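PDB 1IPA: RNA 2'-o-ribose methyltransferase from Thermus thermophilus, which probably transfers a methyl group to the 2'-oxygen of a ribose in RNA, as a member of the TrmH family of the knotted SPOUT-type methyltransferases. Local coordinates for residues Leu18-Arg23 / Gly150-Ser155; Gln26-Ile31 / Leu99-Glu104. All blocks are in the same frame, centred on the assembly; numbering follows the deposited sequence.

Overall arrangement
From the N terminus the chain runs through helix 20-26 straight into strand 28-32, an outermost strand of the five-stranded mixed sheet. Contact 2 closes the first loop, when strand 96-101 returns antiparallel to 28-32. The chain then enters the six-stranded parallel sheet, and after strand 144-148 the loop 150-155 comes back to residues 18-23, closing contact 1 over a longer span that encloses contact 2. Contact 2 thus lies within the N-terminal domain, whereas contact 1 joins that domain to the methyltransferase domain. Their centres are 10 Å apart, and they touch: Tyr154 packs on Phe29 and Pro103, and Arg23 O lies near Arg28 N and Met102.

Contact 1: residues Leu18-Arg23 / Gly150-Ser155; sequences LERKHR and GVDLYS
Arg20 and Arg23, one turn apart at the start of helix 20-26, converge on Asp152 in a salt-bridge network that joins the N-terminal domain to the Rossmann-like methyltransferase domain. The chain of Arg20 is extended, CG anti to the backbone N (chi1 -179°), and runs past Asp152 in the opposite direction. Its CB and CG lie beside Asp152 OD2, and CD comes within 3.2 Å of that oxygen. NE is 3.7 Å from Asp152 OD2 in a long salt bridge of charges alone, the oxygen lying well out of the guanidinium plane; Asp24 gives NE a second ionic partner. The guanidinium stacks over the carboxylate, planes 22° apart: CZ meets Asp152 CG and CB, and NH1 nears Asp152 CB while donating weakly to Val151 O (3.4 Å).

Arg23 uses an edge instead. Its NH2 meets the syn side of Asp152 OD2 at 2.9 Å, the oxygen close to the guanidinium plane and NH2 somewhat out of the carboxylate plane. Ser155 CA covers one guanidinium face and Glu19 O with Arg20 CA the other, which should restrict its rotation. Asp152 OD1 closes an Asx turn by accepting from Tyr154 N (3.1 Å). A water accepts from Arg23 NE at 2.8 Å and donates to Asp152 OD1 at 3.0 Å.

Contact 2: residues Gln26-Ile31 / Leu99-Glu104; sequences QRRFLI and LARMPE
Leu99 faces Leu30 as a non-hydrogen-bonded pair where strands 28-31 and 99-101 form an antiparallel edge of the mixed sheet in the eL30-like N-terminal domain; the short axes run at 138°. Leu99 CD1 rests 4.2 Å from Leu30 CD2, on the face that also carries Arg28 and Arg101. Ala100 is the hydrogen-bonded partner of Phe29: Ala100 N donates to Phe29 O (2.7 Å), and Ala100 O accepts from Phe29 N (3.0 Å). On the other face Ala100 CB lies over the face of the Phe29 ring in a CH-pi contact, 3.9 Å from its centroid, with Ile31 CD1 packed against the same methyl. The ring reaches there because Phe29 CG lies between the backbone N and carbonyl carbon (chi1 64°).

Arg101 brings NE to 3.1 Å from Arg28 NH2, two donors that cannot bond each other. The guanidinium planes of Arg28 and Arg101 are 51° apart, with Arg28 NH1 over one face of the Arg101 group. Salt bridging of Arg28 NE to Glu48 probably offsets this like-charge approach, and Arg28 NH1 also donates to Gln26 O. Met102 follows beyond the strand; its N donates to Arg27 O at 2.8 Å, and its CB lies 4.1 Å from Arg27 CB. Finally Pro103 places CD 3.8 Å from Phe29 CE2.

Contact 1: residues Leu18-Arg23 / Gly150-Ser155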
loop_
_atom_site.group_PDB
_atom_site.type_symbol
_atom_site.label_atom_id
_atom_site.label_comp_id
_atom_site.label_asym_id
_atom_site.label_seq_id
_atom_site.Cartn_x
_atom_site.Cartn_y
_atom_site.Cartn_z
ATOM N N LEU A 18 -6.267 16.474 1.154
ATOM C CA LEU A 18 -5.143 15.898 1.892
ATOM C C LEU A 18 -5.651 15.212 3.155
ATOM O O LEU A 18 -4.964 14.376 3.736
ATOM C CB LEU A 18 -4.097 16.959 2.242
ATOM C CG LEU A 18 -3.344 17.507 1.021
ATOM C CD1 LEU A 18 -2.325 18.532 1.457
ATOM C CD2 LEU A 18 -2.669 16.370 0.277
ATOM N N GLU A 19 -6.872 15.552 3.558
ATOM C CA GLU A 19 -7.479 14.950 4.736
ATOM C C GLU A 19 -8.492 13.877 4.321
ATOM O O GLU A 19 -9.195 14.032 3.320
ATOM C CB GLU A 19 -8.116 16.046 5.583
ATOM C CG GLU A 19 -7.059 16.973 6.170
ATOM C CD GLU A 19 -7.633 18.271 6.685
ATOM O OE1 GLU A 19 -8.572 18.223 7.509
ATOM O OE2 GLU A 19 -7.141 19.343 6.264
ATOM N N ARG A 20 -8.565 12.787 5.083
ATOM C CA ARG A 20 -9.459 11.688 4.729
ATOM C C ARG A 20 -10.952 11.968 4.649
ATOM O O ARG A 20 -11.590 11.569 3.683
ATOM C CB ARG A 20 -9.251 10.484 5.655
ATOM C CG ARG A 20 -10.176 9.335 5.276
ATOM C CD ARG A 20 -9.826 8.012 5.933
ATOM N NE ARG A 20 -10.595 6.931 5.318
ATOM C CZ ARG A 20 -10.444 5.641 5.592
ATOM N NH1 ARG A 20 -9.542 5.251 6.481
ATOM N NH2 ARG A 20 -11.190 4.742 4.967
ATOM N N LYS A 21 -11.519 12.623 5.653
ATOM C CA LYS A 21 -12.954 12.902 5.634
ATOM C C LYS A 21 -13.393 13.608 4.346
ATOM O O LYS A 21 -14.450 13.306 3.798
ATOM C CB LYS A 21 -13.352 13.754 6.849
ATOM C CG LYS A 21 -14.029 12.984 7.976
ATOM C CD LYS A 21 -13.136 11.897 8.565
ATOM C CE LYS A 21 -13.776 11.228 9.788
ATOM N NZ LYS A 21 -13.943 12.165 10.934
ATOM N N HIS A 22 -12.578 14.545 3.875
ATOM C CA HIS A 22 -12.878 15.294 2.665
ATOM C C HIS A 22 -12.806 14.444 1.408
ATOM O O HIS A 22 -13.569 14.658 0.471
ATOM C CB HIS A 22 -11.934 16.485 2.559
ATOM C CG HIS A 22 -12.070 17.450 3.694
ATOM N ND1 HIS A 22 -11.007 18.178 4.185
ATOM C CD2 HIS A 22 -13.141 17.794 4.447
ATOM C CE1 HIS A 22 -11.418 18.926 5.194
ATOM N NE2 HIS A 22 -12.707 18.711 5.372
ATOM N N ARG A 23 -11.897 13.479 1.381
ATOM C CA ARG A 23 -11.780 12.604 0.227
ATOM C C ARG A 23 -12.994 11.693 0.171
ATOM O O ARG A 23 -13.564 11.459 -0.891
ATOM C CB ARG A 23 -10.528 11.733 0.325
ATOM C CG ARG A 23 -9.226 12.496 0.348
ATOM C CD ARG A 23 -8.064 11.548 0.165
ATOM N NE ARG A 23 -7.782 10.751 1.356
ATOM C CZ ARG A 23 -7.002 11.157 2.356
ATOM N NH1 ARG A 23 -6.431 12.354 2.310
ATOM N NH2 ARG A 23 -6.764 10.352 3.386
ATOM N N GLY A 150 -8.149 -1.645 10.080
ATOM C CA GLY A 150 -8.383 -0.429 9.317
ATOM C C GLY A 150 -7.365 -0.072 8.245
ATOM O O GLY A 150 -6.151 -0.196 8.435
ATOM N N VAL A 151 -7.876 0.408 7.114
ATOM C CA VAL A 151 -7.040 0.780 5.983
ATOM C C VAL A 151 -7.639 1.986 5.230
ATOM O O VAL A 151 -8.849 2.195 5.246
ATOM C CB VAL A 151 -6.923 -0.430 5.020
ATOM C CG1 VAL A 151 -8.018 -0.368 3.964
ATOM C CG2 VAL A 151 -5.553 -0.494 4.412
ATOM N N ASP A 152 -6.785 2.788 4.598
ATOM C CA ASP A 152 -7.232 3.941 3.809
ATOM C C ASP A 152 -6.488 3.840 2.491
ATOM O O ASP A 152 -5.350 4.268 2.379
ATOM C CB ASP A 152 -6.881 5.272 4.486
ATOM C CG ASP A 152 -7.342 6.480 3.672
ATOM O OD1 ASP A 152 -7.876 6.287 2.560
ATOM O OD2 ASP A 152 -7.178 7.629 4.133
ATOM N N LEU A 153 -7.145 3.277 1.487
ATOM C CA LEU A 153 -6.533 3.074 0.182
ATOM C C LEU A 153 -6.316 4.317 -0.682
ATOM O O LEU A 153 -5.647 4.243 -1.705
ATOM C CB LEU A 153 -7.359 2.051 -0.602
ATOM C CG LEU A 153 -7.666 0.748 0.149
ATOM C CD1 LEU A 153 -8.595 -0.122 -0.685
ATOM C CD2 LEU A 153 -6.374 0.014 0.466
ATOM N N TYR A 154 -6.848 5.462 -0.281
ATOM C CA TYR A 154 -6.682 6.645 -1.117
ATOM C C TYR A 154 -5.853 7.778 -0.526
ATOM O O TYR A 154 -5.746 8.846 -1.129
ATOM C CB TYR A 154 -8.061 7.153 -1.558
ATOM C CG TYR A 154 -8.853 6.088 -2.300
ATOM C CD1 TYR A 154 -9.788 5.281 -1.636
ATOM C CD2 TYR A 154 -8.582 5.807 -3.641
ATOM C CE1 TYR A 154 -10.428 4.210 -2.299
ATOM C CE2 TYR A 154 -9.203 4.749 -4.305
ATOM C CZ TYR A 154 -10.120 3.954 -3.632
ATOM O OH TYR A 154 -10.694 2.895 -4.299
ATOM N N SER A 155 -5.245 7.543 0.631
ATOM C CA SER A 155 -4.441 8.577 1.262
ATOM C C SER A 155 -3.190 8.849 0.441
ATOM O O SER A 155 -2.678 7.973 -0.255
ATOM C CB SER A 155 -4.029 8.171 2.684
ATOM O OG SER A 155 -2.885 7.343 2.671
HETATM O O HOH W 1 -9.469 8.573 1.359
#

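Contact 2: residues Gln26-Ile31 / Leu99-Glu104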
loop_
_atom_site.group_PDB
_atom_site.type_symbol
_atom_site.label_atom_id
_atom_site.label_comp_id
_atom_site.label_asym_id
_atom_site.label_seq_id
_atom_site.Cartn_x
_atom_site.Cartn_y
_atom_site.Cartn_z
ATOM N N GLN A 26 -16.413 13.631 -0.730
ATOM C CA GLN A 26 -16.441 14.092 -2.120
ATOM C C GLN A 26 -16.066 13.015 -3.127
ATOM O O GLN A 26 -16.143 13.240 -4.330
ATOM C CB GLN A 26 -15.504 15.274 -2.309
ATOM C CG GLN A 26 -15.907 16.506 -1.537
ATOM C CD GLN A 26 -14.835 17.568 -1.591
ATOM O OE1 GLN A 26 -13.703 17.348 -1.148
ATOM N NE2 GLN A 26 -15.177 18.725 -2.142
ATOM N N ARG A 27 -15.664 11.851 -2.636
ATOM C CA ARG A 27 -15.267 10.752 -3.503
ATOM C C ARG A 27 -14.192 11.154 -4.504
ATOM O O ARG A 27 -14.248 10.782 -5.677
ATOM C CB ARG A 27 -16.480 10.188 -4.236
ATOM C CG ARG A 27 -17.430 9.470 -3.312
ATOM C CD ARG A 27 -18.657 8.987 -4.036
ATOM N NE ARG A 27 -19.653 8.484 -3.098
ATOM C CZ ARG A 27 -20.846 8.008 -3.446
ATOM N NH1 ARG A 27 -21.207 7.964 -4.725
ATOM N NH2 ARG A 27 -21.675 7.571 -2.507
ATOM N N ARG A 28 -13.208 11.907 -4.033
ATOM C CA ARG A 28 -12.109 12.334 -4.884
ATOM C C ARG A 28 -10.790 12.328 -4.117
ATOM O O ARG A 28 -10.776 12.420 -2.886
ATOM C CB ARG A 28 -12.411 13.714 -5.456
ATOM C CG ARG A 28 -13.429 13.641 -6.576
ATOM C CD ARG A 28 -13.900 14.997 -7.024
ATOM N NE ARG A 28 -14.732 14.885 -8.219
ATOM C CZ ARG A 28 -15.910 14.272 -8.266
ATOM N NH1 ARG A 28 -16.414 13.708 -7.177
ATOM N NH2 ARG A 28 -16.583 14.216 -9.407
ATOM N N PHE A 29 -9.686 12.188 -4.843
ATOM C CA PHE A 29 -8.373 12.165 -4.220
ATOM C C PHE A 29 -7.301 12.576 -5.218
ATOM O O PHE A 29 -7.499 12.495 -6.433
ATOM C CB PHE A 29 -8.063 10.774 -3.625
ATOM C CG PHE A 29 -7.981 9.667 -4.645
ATOM C CD1 PHE A 29 -6.747 9.122 -5.000
ATOM C CD2 PHE A 29 -9.135 9.151 -5.238
ATOM C CE1 PHE A 29 -6.658 8.084 -5.924
ATOM C CE2 PHE A 29 -9.053 8.107 -6.169
ATOM C CZ PHE A 29 -7.805 7.575 -6.508
ATOM N N LEU A 30 -6.170 13.027 -4.684
ATOM C CA LEU A 30 -5.066 13.488 -5.494
ATOM C C LEU A 30 -4.069 12.380 -5.747
ATOM O O LEU A 30 -3.854 11.504 -4.902
ATOM C CB LEU A 30 -4.366 14.653 -4.795
ATOM C CG LEU A 30 -5.246 15.852 -4.436
ATOM C CD1 LEU A 30 -4.542 16.716 -3.403
ATOM C CD2 LEU A 30 -5.577 16.640 -5.689
ATOM N N ILE A 31 -3.466 12.415 -6.926
ATOM C CA ILE A 31 -2.476 11.426 -7.283
ATOM C C ILE A 31 -1.220 12.143 -7.772
ATOM O O ILE A 31 -1.166 12.620 -8.905
ATOM C CB ILE A 31 -3.005 10.489 -8.377
ATOM C CG1 ILE A 31 -4.327 9.847 -7.916
ATOM C CG2 ILE A 31 -1.957 9.433 -8.693
ATOM C CD1 ILE A 31 -4.968 8.892 -8.942
ATOM N N LEU A 99 -6.317 14.870 -10.241
ATOM C CA LEU A 99 -7.481 14.785 -9.377
ATOM C C LEU A 99 -8.182 13.537 -9.874
ATOM O O LEU A 99 -8.495 13.430 -11.061
ATOM C CB LEU A 99 -8.398 15.996 -9.565
ATOM C CG LEU A 99 -9.706 15.989 -8.766
ATOM C CD1 LEU A 99 -9.383 15.946 -7.268
ATOM C CD2 LEU A 99 -10.536 17.228 -9.096
ATOM N N ALA A 100 -8.438 12.595 -8.979
ATOM C CA ALA A 100 -9.083 11.358 -9.381
ATOM C C ALA A 100 -10.420 11.133 -8.695
ATOM O O ALA A 100 -10.682 11.670 -7.627
ATOM C CB ALA A 100 -8.154 10.191 -9.096
ATOM N N ARG A 101 -11.259 10.325 -9.334
ATOM C CA ARG A 101 -12.568 9.962 -8.811
ATOM C C ARG A 101 -12.369 8.688 -7.987
ATOM O O ARG A 101 -11.801 7.719 -8.479
ATOM C CB ARG A 101 -13.516 9.655 -9.970
ATOM C CG ARG A 101 -14.652 10.634 -10.168
ATOM C CD ARG A 101 -15.861 10.298 -9.296
ATOM N NE ARG A 101 -17.010 11.122 -9.665
ATOM C CZ ARG A 101 -18.226 11.004 -9.138
ATOM N NH1 ARG A 101 -18.465 10.092 -8.207
ATOM N NH2 ARG A 101 -19.206 11.793 -9.557
ATOM N N MET A 102 -12.824 8.682 -6.738
ATOM C CA MET A 102 -12.684 7.490 -5.909
ATOM C C MET A 102 -13.513 6.361 -6.547
ATOM O O MET A 102 -14.733 6.431 -6.610
ATOM C CB MET A 102 -13.167 7.784 -4.488
ATOM C CG MET A 102 -12.707 6.795 -3.443
ATOM S SD MET A 102 -13.270 7.225 -1.797
ATOM C CE MET A 102 -12.015 8.321 -1.315
ATOM N N PRO A 103 -12.842 5.311 -7.037
ATOM C CA PRO A 103 -13.408 4.127 -7.693
ATOM C C PRO A 103 -14.693 3.540 -7.115
ATOM O O PRO A 103 -15.085 3.835 -5.983
ATOM C CB PRO A 103 -12.258 3.131 -7.638
ATOM C CG PRO A 103 -11.067 4.018 -7.826
ATOM C CD PRO A 103 -11.380 5.173 -6.899
ATOM N N GLU A 104 -15.335 2.695 -7.922
ATOM C CA GLU A 104 -16.575 2.027 -7.540
ATOM C C GLU A 104 -16.260 0.826 -6.652
ATOM O O GLU A 104 -16.272 -0.322 -7.105
ATOM C CB GLU A 104 -17.337 1.546 -8.780
ATOM C CG GLU A 104 -17.693 2.632 -9.779
ATOM C CD GLU A 104 -18.551 2.107 -10.924
ATOM O OE1 GLU A 104 -18.137 1.126 -11.580
ATOM O OE2 GLU A 104 -19.638 2.676 -11.168
#